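Side-chain contacts in cell wall binding protein cwp8 (Peptoclostridium difficile, PDB 5J6Q), which probably attaches to the bacterial cell wall through its three CWB2 modules, as a protein associated with the S-layer of this organism: residues 58-63 with 67-72; 206-211 with 256-261; 328-333 with 442-447; 548-553 with 581-586. All blocks are in the same frame, centred on the assembly; numbering follows the deposited sequence.

Contact 1 of 4, residues 58-63 with 67-72; sequences NKINSL and QSLKVT
Lys59 meets Leu69 through its backbone and the root of its side chain: methyl CD2 of Leu69 lies 3.6 Å from Lys59 C and 3.8 Å from Lys59 CB, while the extended lysine chain runs on away from the strand. Leu69 gets its methyl there because its CG sits between the backbone N and the carbonyl carbon (chi1 53°), a sterically costly setting that turns CD2 against the last turn of the helix. The same methyl touches Ile60, with CG1 of Ile60 4.3 Å from CD2 of Leu69. Ser62 closes the turn: its OG donates to Lys59 O at 3.0 Å, and its N reaches that oxygen from the same face of the carbonyl plane, so two donors of one residue hold this carbonyl near the helix end. Leu63, just past the helix, makes the broadest apolar contact and splits its branches. CD1 of Leu63 lies 4.0 Å from CG of Leu69, the two side chains crossing at about a right angle, and CD2 of Leu63 lies 3.8 Å from CB of Gln67. OE1 of Gln67 accepts from the backbone N of Thr64. A short loop thus turns the chain from helix 53-61 back over strand 68-75, an alpha-beta unit on one face of the mixed sheet; Ile60 also packs on Ile16 of helix 13-24, and both Ile60 and Leu69 touch Val182 of strand 178-183.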
loop_
_atom_site.group_PDB
_atom_site.type_symbol
_atom_site.label_atom_id
_atom_site.label_comp_id
_atom_site.label_asym_id
_atom_site.label_seq_id
_atom_site.Cartn_x
_atom_site.Cartn_y
_atom_site.Cartn_z
ATOM N N ASN A 58 30.645 -17.538 -0.604
ATOM C CA ASN A 58 31.343 -16.617 0.286
ATOM C C ASN A 58 31.051 -15.146 -0.101
ATOM O O ASN A 58 31.106 -14.295 0.789
ATOM C CB ASN A 58 32.900 -16.798 0.241
ATOM C CG ASN A 58 33.400 -18.150 0.819
ATOM O OD1 ASN A 58 34.473 -18.632 0.412
ATOM N ND2 ASN A 58 32.740 -18.751 1.765
ATOM N N LYS A 59 30.894 -14.827 -1.394
ATOM C CA LYS A 59 30.676 -13.434 -1.783
ATOM C C LYS A 59 29.306 -13.036 -1.336
ATOM O O LYS A 59 29.140 -11.953 -0.763
ATOM C CB LYS A 59 30.899 -13.253 -3.320
ATOM C CG LYS A 59 32.468 -13.260 -3.635
ATOM C CD LYS A 59 32.796 -12.876 -5.124
ATOM C CE LYS A 59 34.313 -12.982 -5.334
ATOM N NZ LYS A 59 34.651 -12.704 -6.748
ATOM N N ILE A 60 28.322 -13.916 -1.545
ATOM C CA ILE A 60 26.977 -13.644 -1.087
ATOM C C ILE A 60 26.947 -13.426 0.433
ATOM O O ILE A 60 26.229 -12.518 0.902
ATOM C CB ILE A 60 26.037 -14.825 -1.489
ATOM C CG1 ILE A 60 25.678 -14.783 -3.001
ATOM C CG2 ILE A 60 24.756 -14.749 -0.643
ATOM C CD1 ILE A 60 24.951 -16.118 -3.439
ATOM N N ASN A 61 27.724 -14.232 1.216
ATOM C CA ASN A 61 27.727 -14.111 2.687
ATOM C C ASN A 61 28.461 -12.912 3.171
ATOM O O ASN A 61 28.162 -12.427 4.255
ATOM C CB ASN A 61 28.340 -15.312 3.323
ATOM C CG ASN A 61 27.402 -16.506 3.212
ATOM O OD1 ASN A 61 27.800 -17.622 3.566
ATOM N ND2 ASN A 61 26.174 -16.344 2.723
ATOM N N SER A 62 29.370 -12.372 2.385
ATOM C CA SER A 62 30.125 -11.222 2.909
ATOM C C SER A 62 29.345 -9.896 2.621
ATOM O O SER A 62 29.793 -8.790 2.948
ATOM C CB SER A 62 31.470 -11.193 2.219
ATOM O OG SER A 62 31.251 -10.710 0.900
ATOM N N LEU A 63 28.172 -10.026 2.027
ATOM C CA LEU A 63 27.381 -8.838 1.723
ATOM C C LEU A 63 26.796 -8.160 3.004
ATOM O O LEU A 63 26.107 -8.839 3.785
ATOM C CB LEU A 63 26.225 -9.244 0.826
ATOM C CG LEU A 63 26.576 -9.492 -0.582
ATOM C CD1 LEU A 63 25.267 -9.939 -1.279
ATOM C CD2 LEU A 63 27.184 -8.193 -1.264
ATOM N N GLN A 67 23.858 -3.971 0.701
ATOM C CA GLN A 67 24.784 -4.328 -0.394
ATOM C C GLN A 67 24.228 -5.413 -1.301
ATOM O O GLN A 67 23.480 -6.301 -0.880
ATOM C CB GLN A 67 26.131 -4.792 0.200
ATOM C CG GLN A 67 26.927 -3.629 0.799
ATOM C CD GLN A 67 28.374 -4.027 1.020
ATOM O OE1 GLN A 67 28.681 -5.120 1.564
ATOM N NE2 GLN A 67 29.294 -3.163 0.597
ATOM N N SER A 68 24.619 -5.374 -2.528
ATOM C CA SER A 68 24.166 -6.369 -3.469
ATOM C C SER A 68 25.325 -6.733 -4.421
ATOM O O SER A 68 26.360 -6.031 -4.438
ATOM C CB SER A 68 22.937 -5.819 -4.206
ATOM O OG SER A 68 23.245 -4.940 -5.276
ATOM N N LEU A 69 25.170 -7.840 -5.215
ATOM C CA LEU A 69 26.192 -8.193 -6.192
ATOM C C LEU A 69 25.429 -8.841 -7.334
ATOM O O LEU A 69 24.277 -9.286 -7.115
ATOM C CB LEU A 69 27.262 -9.177 -5.614
ATOM C CG LEU A 69 26.673 -10.471 -4.952
ATOM C CD1 LEU A 69 26.093 -11.454 -5.979
ATOM C CD2 LEU A 69 27.830 -11.228 -4.133
ATOM N N LYS A 70 25.998 -8.922 -8.502
ATOM C CA LYS A 70 25.237 -9.598 -9.564
ATOM C C LYS A 70 25.968 -10.845 -10.041
ATOM O O LYS A 70 27.170 -10.818 -10.100
ATOM C CB LYS A 70 25.080 -8.704 -10.839
ATOM C CG LYS A 70 24.417 -7.315 -10.650
ATOM C CD LYS A 70 24.855 -6.336 -11.810
ATOM C CE LYS A 70 24.332 -4.907 -11.657
ATOM N NZ LYS A 70 24.983 -3.960 -12.638
ATOM N N VAL A 71 25.226 -11.906 -10.386
ATOM C CA VAL A 71 25.775 -13.098 -10.996
ATOM C C VAL A 71 25.389 -13.148 -12.428
ATOM O O VAL A 71 24.211 -13.152 -12.733
ATOM C CB VAL A 71 25.282 -14.370 -10.337
ATOM C CG1 VAL A 71 25.989 -15.570 -10.985
ATOM C CG2 VAL A 71 25.525 -14.335 -8.849
ATOM N N THR A 72 26.344 -13.189 -13.329
ATOM C CA THR A 72 25.947 -13.282 -14.693
ATOM C C THR A 72 26.333 -14.699 -15.156
ATOM O O THR A 72 27.416 -15.241 -14.815
ATOM C CB THR A 72 26.613 -12.169 -15.598
ATOM O OG1 THR A 72 28.013 -12.387 -15.618
ATOM C CG2 THR A 72 26.255 -10.731 -15.128
#

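Contact 2 of 4, residues 206-211 with 256-261; sequences REIVNK and ETISVS
Lys211 and Glu256 form a salt bridge between helix 203-213 and strand 256-262, with NZ of Lys211 2.7 Å from OE1 of Glu256. The ammonium meets this oxygen nearly in line with its C-O bond, and the two side chains cross at about a right angle. The glutamate reaches out extended, its CG anti to the backbone N (chi1 158°), whereas the lysine is kinked at three successive torsions before NZ arrives. The other carboxylate oxygen, OE2, takes a hydrogen bond from NE2 of Gln188 on the neighbouring strand 186-191, so both oxygens of Glu256 are engaged; Lys211 also makes a cation-pi contact with Tyr216. Nearly one turn earlier in the helix, Ile208 and Ile258 point at each other tip to tip, their CD1 methyls 4.2 Å apart. The touch is light, for the CA atoms of Ile208 and Ile258 are 9.9 Å apart. Leu195 from a loop packs on Ile208, and Ile190 of strand 186-191 packs on Ile258, widening the apolar layer between helix and mixed sheet. The ion pair thus lies beside the buried isoleucines at a partly exposed margin, where the second partner of each charged group would be expected to limit its swing.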
loop_
_atom_site.group_PDB
_atom_site.type_symbol
_atom_site.label_atom_id
_atom_site.label_comp_id
_atom_site.label_asym_id
_atom_site.label_seq_id
_atom_site.Cartn_x
_atom_site.Cartn_y
_atom_site.Cartn_z
ATOM N N ARG A 206 -0.847 0.809 5.364
ATOM C CA ARG A 206 -0.395 1.712 6.466
ATOM C C ARG A 206 0.848 1.256 7.273
ATOM O O ARG A 206 1.488 2.079 7.968
ATOM C CB ARG A 206 -1.550 1.982 7.471
ATOM C CG ARG A 206 -2.188 3.365 7.218
ATOM C CD ARG A 206 -3.460 3.639 8.071
ATOM N NE ARG A 206 -4.398 2.509 8.035
ATOM C CZ ARG A 206 -5.176 2.203 6.989
ATOM N NH1 ARG A 206 -5.172 2.950 5.891
ATOM N NH2 ARG A 206 -5.967 1.087 7.037
ATOM N N GLU A 207 1.155 -0.028 7.209
ATOM C CA GLU A 207 2.382 -0.496 7.835
ATOM C C GLU A 207 3.571 0.241 7.185
ATOM O O GLU A 207 4.516 0.571 7.861
ATOM C CB GLU A 207 2.544 -2.019 7.641
ATOM C CG GLU A 207 1.392 -2.764 8.294
ATOM C CD GLU A 207 1.627 -4.277 8.368
ATOM O OE1 GLU A 207 2.715 -4.735 7.993
ATOM O OE2 GLU A 207 0.700 -5.001 8.809
ATOM N N ILE A 208 3.501 0.521 5.905
ATOM C CA ILE A 208 4.626 1.231 5.271
ATOM C C ILE A 208 4.682 2.665 5.816
ATOM O O ILE A 208 5.750 3.157 6.183
ATOM C CB ILE A 208 4.398 1.169 3.763
ATOM C CG1 ILE A 208 4.583 -0.275 3.324
ATOM C CG2 ILE A 208 5.331 2.107 2.997
ATOM C CD1 ILE A 208 3.978 -0.474 1.995
ATOM N N VAL A 209 3.517 3.325 5.893
ATOM C CA VAL A 209 3.417 4.677 6.441
ATOM C C VAL A 209 3.998 4.667 7.834
ATOM O O VAL A 209 4.744 5.583 8.186
ATOM C CB VAL A 209 1.922 5.151 6.455
ATOM C CG1 VAL A 209 1.805 6.475 7.222
ATOM C CG2 VAL A 209 1.412 5.318 5.040
ATOM N N ASN A 210 3.674 3.632 8.654
ATOM C CA ASN A 210 4.222 3.538 10.035
ATOM C C ASN A 210 5.762 3.360 10.054
ATOM O O ASN A 210 6.423 3.917 10.949
ATOM C CB ASN A 210 3.632 2.356 10.827
ATOM C CG ASN A 210 3.659 2.616 12.363
ATOM O OD1 ASN A 210 2.661 3.095 12.938
ATOM N ND2 ASN A 210 4.754 2.365 13.115
ATOM N N LYS A 211 6.330 2.584 9.087
ATOM C CA LYS A 211 7.778 2.412 9.081
ATOM C C LYS A 211 8.470 3.743 8.769
ATOM O O LYS A 211 9.486 4.030 9.380
ATOM C CB LYS A 211 8.183 1.353 8.060
ATOM C CG LYS A 211 7.609 -0.023 8.376
ATOM C CD LYS A 211 8.702 -1.068 8.738
ATOM C CE LYS A 211 9.973 -0.927 7.919
ATOM N NZ LYS A 211 10.490 -2.249 7.434
ATOM N N GLU A 256 14.477 -2.863 3.153
ATOM C CA GLU A 256 13.415 -3.733 2.708
ATOM C C GLU A 256 12.973 -3.213 1.402
ATOM O O GLU A 256 12.801 -2.019 1.246
ATOM C CB GLU A 256 12.243 -3.780 3.752
ATOM C CG GLU A 256 10.926 -4.220 3.156
ATOM C CD GLU A 256 9.774 -4.234 4.183
ATOM O OE1 GLU A 256 9.739 -3.349 5.070
ATOM O OE2 GLU A 256 8.912 -5.147 4.091
ATOM N N THR A 257 12.768 -4.075 0.442
ATOM C CA THR A 257 12.319 -3.634 -0.855
ATOM C C THR A 257 11.021 -4.332 -1.212
ATOM O O THR A 257 10.978 -5.561 -1.170
ATOM C CB THR A 257 13.456 -3.909 -1.906
ATOM O OG1 THR A 257 14.543 -3.006 -1.652
ATOM C CG2 THR A 257 12.980 -3.698 -3.287
ATOM N N ILE A 258 9.946 -3.572 -1.575
ATOM C CA ILE A 258 8.657 -4.163 -1.947
ATOM C C ILE A 258 8.284 -3.819 -3.381
ATOM O O ILE A 258 8.059 -2.657 -3.684
ATOM C CB ILE A 258 7.534 -3.635 -0.993
ATOM C CG1 ILE A 258 7.844 -4.047 0.439
ATOM C CG2 ILE A 258 6.156 -4.190 -1.459
ATOM C CD1 ILE A 258 7.096 -3.165 1.475
ATOM N N SER A 259 8.142 -4.819 -4.228
ATOM C CA SER A 259 7.830 -4.687 -5.658
ATOM C C SER A 259 6.340 -4.833 -5.855
ATOM O O SER A 259 5.766 -5.891 -5.494
ATOM C CB SER A 259 8.545 -5.788 -6.468
ATOM O OG SER A 259 9.896 -5.962 -6.044
ATOM N N VAL A 260 5.704 -3.827 -6.467
ATOM C CA VAL A 260 4.270 -3.950 -6.659
ATOM C C VAL A 260 3.893 -3.743 -8.107
ATOM O O VAL A 260 4.566 -3.042 -8.849
ATOM C CB VAL A 260 3.504 -2.977 -5.717
ATOM C CG1 VAL A 260 3.952 -3.202 -4.270
ATOM C CG2 VAL A 260 3.751 -1.534 -6.103
ATOM N N SER A 261 2.804 -4.348 -8.502
ATOM C CA SER A 261 2.381 -4.263 -9.867
ATOM C C SER A 261 0.947 -4.599 -9.904
ATOM O O SER A 261 0.453 -5.155 -8.944
ATOM C CB SER A 261 3.150 -5.297 -10.703
ATOM O OG SER A 261 2.952 -6.580 -10.117
#

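Contact 3 of 4, residues 328-333 with 442-447; sequences SAPLAS and APIIVT
Pro330 sets its CB and CG methylenes against the backbone carbonyl of Ala442: CG of Pro330 lies 3.2 Å and CB 3.5 Å from Ala442 O, a close approach to a peptide oxygen. The methyl of Ala442 itself points away from the helix, so this residue contributes its main chain. On the CD side of the ring comes Ile444, whose CD1 is 4.4 Å from CD of Pro330. With CG1 beside the backbone N (chi1 -74°) and CD1 extended beyond it, the terminal methyl reaches toward the proline. Pro330 lies in the first turn of helix 329-334, in a CWB2 region, while Ala442 and Ile444 lead into and begin strand 444-447, an edge strand of a four-stranded parallel sheet in the next CWB2 region; the contact therefore joins two of the protein's three CWB2 repeats. At the start of the helix, Ala332 N bonds to Ser328 O at 2.8 Å and Ser333 N to Ala329 O at 3.0 Å, holding the turn that presents the proline. Leu412 from a loop packs on both Pro330 and Pro443, and Ala437 of helix 434-438 packs on Ile444. Ala329 touches that same helix through Ala438 and also reaches Ala537 of helix 531-542.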
loop_
_atom_site.group_PDB
_atom_site.type_symbol
_atom_site.label_atom_id
_atom_site.label_comp_id
_atom_site.label_asym_id
_atom_site.label_seq_id
_atom_site.Cartn_x
_atom_site.Cartn_y
_atom_site.Cartn_z
ATOM N N SER A 328 -20.052 12.704 25.908
ATOM C CA SER A 328 -18.709 13.005 26.435
ATOM C C SER A 328 -17.777 13.800 25.518
ATOM O O SER A 328 -16.628 14.050 25.931
ATOM C CB SER A 328 -18.003 11.715 26.792
ATOM O OG SER A 328 -18.749 11.083 27.818
ATOM N N ALA A 329 -18.240 14.221 24.323
ATOM C CA ALA A 329 -17.327 14.873 23.385
ATOM C C ALA A 329 -16.845 16.234 23.850
ATOM O O ALA A 329 -15.637 16.442 23.707
ATOM C CB ALA A 329 -17.988 15.014 21.999
ATOM N N PRO A 330 -17.731 17.191 24.306
ATOM C CA PRO A 330 -17.179 18.491 24.752
ATOM C C PRO A 330 -16.301 18.277 25.985
ATOM O O PRO A 330 -15.462 19.089 26.220
ATOM C CB PRO A 330 -18.435 19.338 24.978
ATOM C CG PRO A 330 -19.518 18.339 25.138
ATOM C CD PRO A 330 -19.204 17.275 24.194
ATOM N N LEU A 331 -16.501 17.178 26.737
ATOM C CA LEU A 331 -15.746 16.881 27.912
ATOM C C LEU A 331 -14.346 16.423 27.523
ATOM O O LEU A 331 -13.373 16.971 28.088
ATOM C CB LEU A 331 -16.409 15.785 28.804
ATOM C CG LEU A 331 -15.560 15.542 30.053
ATOM C CD1 LEU A 331 -15.270 16.944 30.713
ATOM C CD2 LEU A 331 -16.183 14.656 31.007
ATOM N N ALA A 332 -14.232 15.417 26.558
ATOM C CA ALA A 332 -12.908 15.006 26.090
ATOM C C ALA A 332 -12.203 16.196 25.426
ATOM O O ALA A 332 -10.976 16.294 25.515
ATOM C CB ALA A 332 -12.983 13.860 25.085
ATOM N N SER A 333 -12.928 17.067 24.762
ATOM C CA SER A 333 -12.249 18.181 24.093
ATOM C C SER A 333 -11.772 19.184 25.124
ATOM O O SER A 333 -10.693 19.767 24.967
ATOM C CB SER A 333 -13.202 18.903 23.141
ATOM O OG SER A 333 -13.189 18.357 21.830
ATOM N N ALA A 442 -20.243 23.271 24.290
ATOM C CA ALA A 442 -21.684 23.085 24.402
ATOM C C ALA A 442 -22.068 21.736 24.971
ATOM O O ALA A 442 -21.630 20.690 24.480
ATOM C CB ALA A 442 -22.328 23.257 23.048
ATOM N N PRO A 443 -22.833 21.707 26.075
ATOM C CA PRO A 443 -23.234 20.419 26.617
ATOM C C PRO A 443 -24.283 19.777 25.723
ATOM O O PRO A 443 -24.959 20.435 24.910
ATOM C CB PRO A 443 -23.771 20.772 28.017
ATOM C CG PRO A 443 -24.068 22.239 27.952
ATOM C CD PRO A 443 -23.057 22.797 27.039
ATOM N N ILE A 444 -24.457 18.480 25.919
ATOM C CA ILE A 444 -25.419 17.760 25.161
ATOM C C ILE A 444 -26.283 17.189 26.224
ATOM O O ILE A 444 -25.858 16.281 26.934
ATOM C CB ILE A 444 -24.756 16.632 24.314
ATOM C CG1 ILE A 444 -23.996 17.227 23.097
ATOM C CG2 ILE A 444 -25.819 15.664 23.868
ATOM C CD1 ILE A 444 -23.067 16.155 22.447
ATOM N N ILE A 445 -27.507 17.684 26.318
ATOM C CA ILE A 445 -28.379 17.237 27.371
ATOM C C ILE A 445 -29.298 16.238 26.767
ATOM O O ILE A 445 -29.898 16.505 25.721
ATOM C CB ILE A 445 -29.117 18.500 27.922
ATOM C CG1 ILE A 445 -28.078 19.539 28.482
ATOM C CG2 ILE A 445 -30.114 18.073 28.993
ATOM C CD1 ILE A 445 -27.167 18.914 29.592
ATOM N N VAL A 446 -29.397 15.111 27.397
ATOM C CA VAL A 446 -30.232 14.016 26.967
ATOM C C VAL A 446 -31.490 14.093 27.861
ATOM O O VAL A 446 -31.326 14.185 29.080
ATOM C CB VAL A 446 -29.457 12.732 27.205
ATOM C CG1 VAL A 446 -30.278 11.513 26.799
ATOM C CG2 VAL A 446 -28.128 12.757 26.454
ATOM N N THR A 447 -32.730 14.013 27.272
ATOM C CA THR A 447 -33.937 14.131 28.086
ATOM C C THR A 447 -34.994 13.064 27.750
ATOM O O THR A 447 -35.030 12.503 26.637
ATOM C CB THR A 447 -34.514 15.565 27.920
ATOM O OG1 THR A 447 -35.583 15.749 28.875
ATOM C CG2 THR A 447 -35.050 15.816 26.499
#

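Contact 4 of 4, residues 548-553 with 581-586; sequences VLTTEE and KNAIEK. With SO4 (sulfate ion), chain F.
Ala583 turns its methyl at the loop that follows strand 547-549 and is met there from several directions. CG2 of Thr550 comes to 3.7 Å from Ala583 CB, Glu552 O to 3.3 Å from the same CB, and CA of Glu553 to 4.1 Å, so one small side chain sits against a methyl, a carbonyl and a main-chain carbon. With only a methyl between them the backbones come close, CA of Ala583 lying 4.5 Å from CA of Glu553. The two branches of Thr550 have separate tasks: CG2 takes the cramped place between the backbone N and the carbonyl carbon and faces the alanine, while OG1, anti to the backbone N (chi1 -163°), is left to bond. OG1 of Thr550 donates to Glu552 O at 2.8 Å from above the carbonyl plane, and it is also hydrogen-bonded to NZ of Lys499. The strand closes one edge of a parallel four-stranded sheet, with helix 581-590 packed against that sheet, in the alpha/beta fold of the CWB2 region: Ile584 lies on Val518 of strand 516-519 and on Leu572 of strand 572-575. At the start of the helix, Lys581 N donates to O4 of a sulfate ion at 2.7 Å, with a weak second bond to O2; the anion, probably from the crystallisation liquor, sits where the helix dipole would favour negative charge. ND2 of Asn582 bonds to OE2 of Glu585 at 2.8 Å, the carboxylate oxygen lying 16° out of the asparagine amide plane.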
loop_
_atom_site.group_PDB
_atom_site.type_symbol
_atom_site.label_atom_id
_atom_site.label_comp_id
_atom_site.label_asym_id
_atom_site.label_seq_id
_atom_site.Cartn_x
_atom_site.Cartn_y
_atom_site.Cartn_z
ATOM N N VAL A 548 -19.287 12.950 8.576
ATOM C CA VAL A 548 -20.380 12.499 7.722
ATOM C C VAL A 548 -20.720 11.046 8.260
ATOM O O VAL A 548 -19.806 10.223 8.369
ATOM C CB VAL A 548 -19.820 12.444 6.271
ATOM C CG1 VAL A 548 -20.802 11.699 5.284
ATOM C CG2 VAL A 548 -19.553 13.902 5.783
ATOM N N LEU A 549 -21.985 10.737 8.578
ATOM C CA LEU A 549 -22.239 9.347 9.056
ATOM C C LEU A 549 -22.813 8.522 7.901
ATOM O O LEU A 549 -23.921 8.788 7.349
ATOM C CB LEU A 549 -23.245 9.365 10.189
ATOM C CG LEU A 549 -22.710 10.030 11.462
ATOM C CD1 LEU A 549 -23.878 10.159 12.441
ATOM C CD2 LEU A 549 -21.494 9.262 12.083
ATOM N N THR A 550 -22.000 7.511 7.491
ATOM C CA THR A 550 -22.535 6.636 6.498
ATOM C C THR A 550 -21.838 5.255 6.553
ATOM O O THR A 550 -20.650 5.187 6.907
ATOM C CB THR A 550 -22.336 7.205 5.074
ATOM O OG1 THR A 550 -23.235 6.493 4.185
ATOM C CG2 THR A 550 -20.963 6.977 4.574
ATOM N N THR A 551 -22.588 4.171 6.193
ATOM C CA THR A 551 -21.917 2.859 6.070
ATOM C C THR A 551 -21.875 2.474 4.623
ATOM O O THR A 551 -20.855 2.070 4.106
ATOM C CB THR A 551 -22.642 1.751 6.887
ATOM O OG1 THR A 551 -22.710 2.200 8.220
ATOM C CG2 THR A 551 -21.837 0.407 6.862
ATOM N N GLU A 552 -23.023 2.557 3.952
ATOM C CA GLU A 552 -23.055 2.242 2.562
ATOM C C GLU A 552 -23.019 3.625 1.827
ATOM O O GLU A 552 -22.392 4.591 2.342
ATOM C CB GLU A 552 -24.302 1.419 2.167
ATOM C CG GLU A 552 -24.842 0.578 3.320
ATOM C CD GLU A 552 -24.930 -0.900 2.963
ATOM O OE1 GLU A 552 -26.063 -1.430 2.864
ATOM O OE2 GLU A 552 -23.866 -1.518 2.792
ATOM N N GLU A 553 -23.618 3.737 0.653
ATOM C CA GLU A 553 -23.567 5.051 -0.023
ATOM C C GLU A 553 -24.331 6.159 0.693
ATOM O O GLU A 553 -25.264 5.963 1.470
ATOM C CB GLU A 553 -24.057 4.950 -1.525
ATOM C CG GLU A 553 -25.567 4.698 -1.667
ATOM C CD GLU A 553 -26.120 5.068 -3.077
ATOM O OE1 GLU A 553 -27.363 5.015 -3.260
ATOM O OE2 GLU A 553 -25.317 5.418 -4.005
ATOM N N LYS A 581 -16.328 1.733 -0.247
ATOM C CA LYS A 581 -15.391 2.550 -1.027
ATOM C C LYS A 581 -16.188 3.556 -1.867
ATOM O O LYS A 581 -15.770 4.735 -2.126
ATOM C CB LYS A 581 -14.531 1.650 -2.004
ATOM C CG LYS A 581 -13.487 2.511 -2.791
ATOM C CD LYS A 581 -12.371 1.652 -3.431
ATOM C CE LYS A 581 -12.913 0.640 -4.407
ATOM N NZ LYS A 581 -11.783 -0.101 -5.047
ATOM N N ASN A 582 -17.316 3.103 -2.335
ATOM C CA ASN A 582 -18.156 4.042 -3.123
ATOM C C ASN A 582 -18.598 5.379 -2.347
ATOM O O ASN A 582 -18.658 6.448 -2.973
ATOM C CB ASN A 582 -19.375 3.348 -3.591
ATOM C CG ASN A 582 -19.112 2.506 -4.840
ATOM O OD1 ASN A 582 -20.047 1.806 -5.270
ATOM N ND2 ASN A 582 -17.896 2.487 -5.470
ATOM N N ALA A 583 -18.885 5.303 -1.033
ATOM C CA ALA A 583 -19.284 6.496 -0.278
ATOM C C ALA A 583 -18.098 7.394 -0.160
ATOM O O ALA A 583 -18.282 8.586 -0.246
ATOM C CB ALA A 583 -19.768 6.148 1.143
ATOM N N ILE A 584 -16.904 6.826 0.076
ATOM C CA ILE A 584 -15.676 7.622 0.108
ATOM C C ILE A 584 -15.460 8.242 -1.272
ATOM O O ILE A 584 -14.971 9.412 -1.378
ATOM C CB ILE A 584 -14.393 6.763 0.438
ATOM C CG1 ILE A 584 -14.506 6.053 1.827
ATOM C CG2 ILE A 584 -13.081 7.619 0.401
ATOM C CD1 ILE A 584 -15.182 6.802 2.997
ATOM N N GLU A 585 -15.788 7.489 -2.348
ATOM C CA GLU A 585 -15.512 8.036 -3.670
ATOM C C GLU A 585 -16.525 9.158 -3.888
ATOM O O GLU A 585 -16.102 10.252 -4.308
ATOM C CB GLU A 585 -15.594 6.958 -4.793
ATOM C CG GLU A 585 -14.449 5.957 -4.662
ATOM C CD GLU A 585 -14.565 4.809 -5.649
ATOM O OE1 GLU A 585 -13.563 4.546 -6.309
ATOM O OE2 GLU A 585 -15.653 4.160 -5.735
ATOM N N LYS A 586 -17.782 8.905 -3.534
ATOM C CA LYS A 586 -18.879 9.880 -3.679
ATOM C C LYS A 586 -18.474 11.155 -2.963
ATOM O O LYS A 586 -18.610 12.230 -3.538
ATOM C CB LYS A 586 -20.217 9.345 -3.050
ATOM C CG LYS A 586 -21.553 10.031 -3.569
ATOM C CD LYS A 586 -21.401 10.592 -5.071
ATOM C CE LYS A 586 -22.000 9.655 -6.141
ATOM N NZ LYS A 586 -21.561 10.117 -7.499
HETATM S S SO4 F . -16.011 -1.802 -0.494
HETATM O O1 SO4 F . -15.361 -2.213 -1.763
HETATM O O2 SO4 F . -17.413 -1.465 -0.701
HETATM O O3 SO4 F . -15.960 -2.898 0.477
HETATM O O4 SO4 F . -15.264 -0.688 0.023
#

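All four contacts set a helix against a strand or the segment beside one, but in different settings. Contact 3 is wholly buried and joins two CWB2 regions; contacts 1, 2 and 4 are partly buried, contact 1 between elements close in sequence. Contact 2 alone has a salt bridge across its segments, next to a lone methyl touch, whereas contact 1 is leucine packing with the largest buried area. In contacts 3 and 4, which lie on the same side of the chain's centre, the shortest approach is an apolar carbon to a backbone carbonyl oxygen. Contacts 1 and 3 are farthest apart, their centres about 63 Å apart, and no two contacts touch.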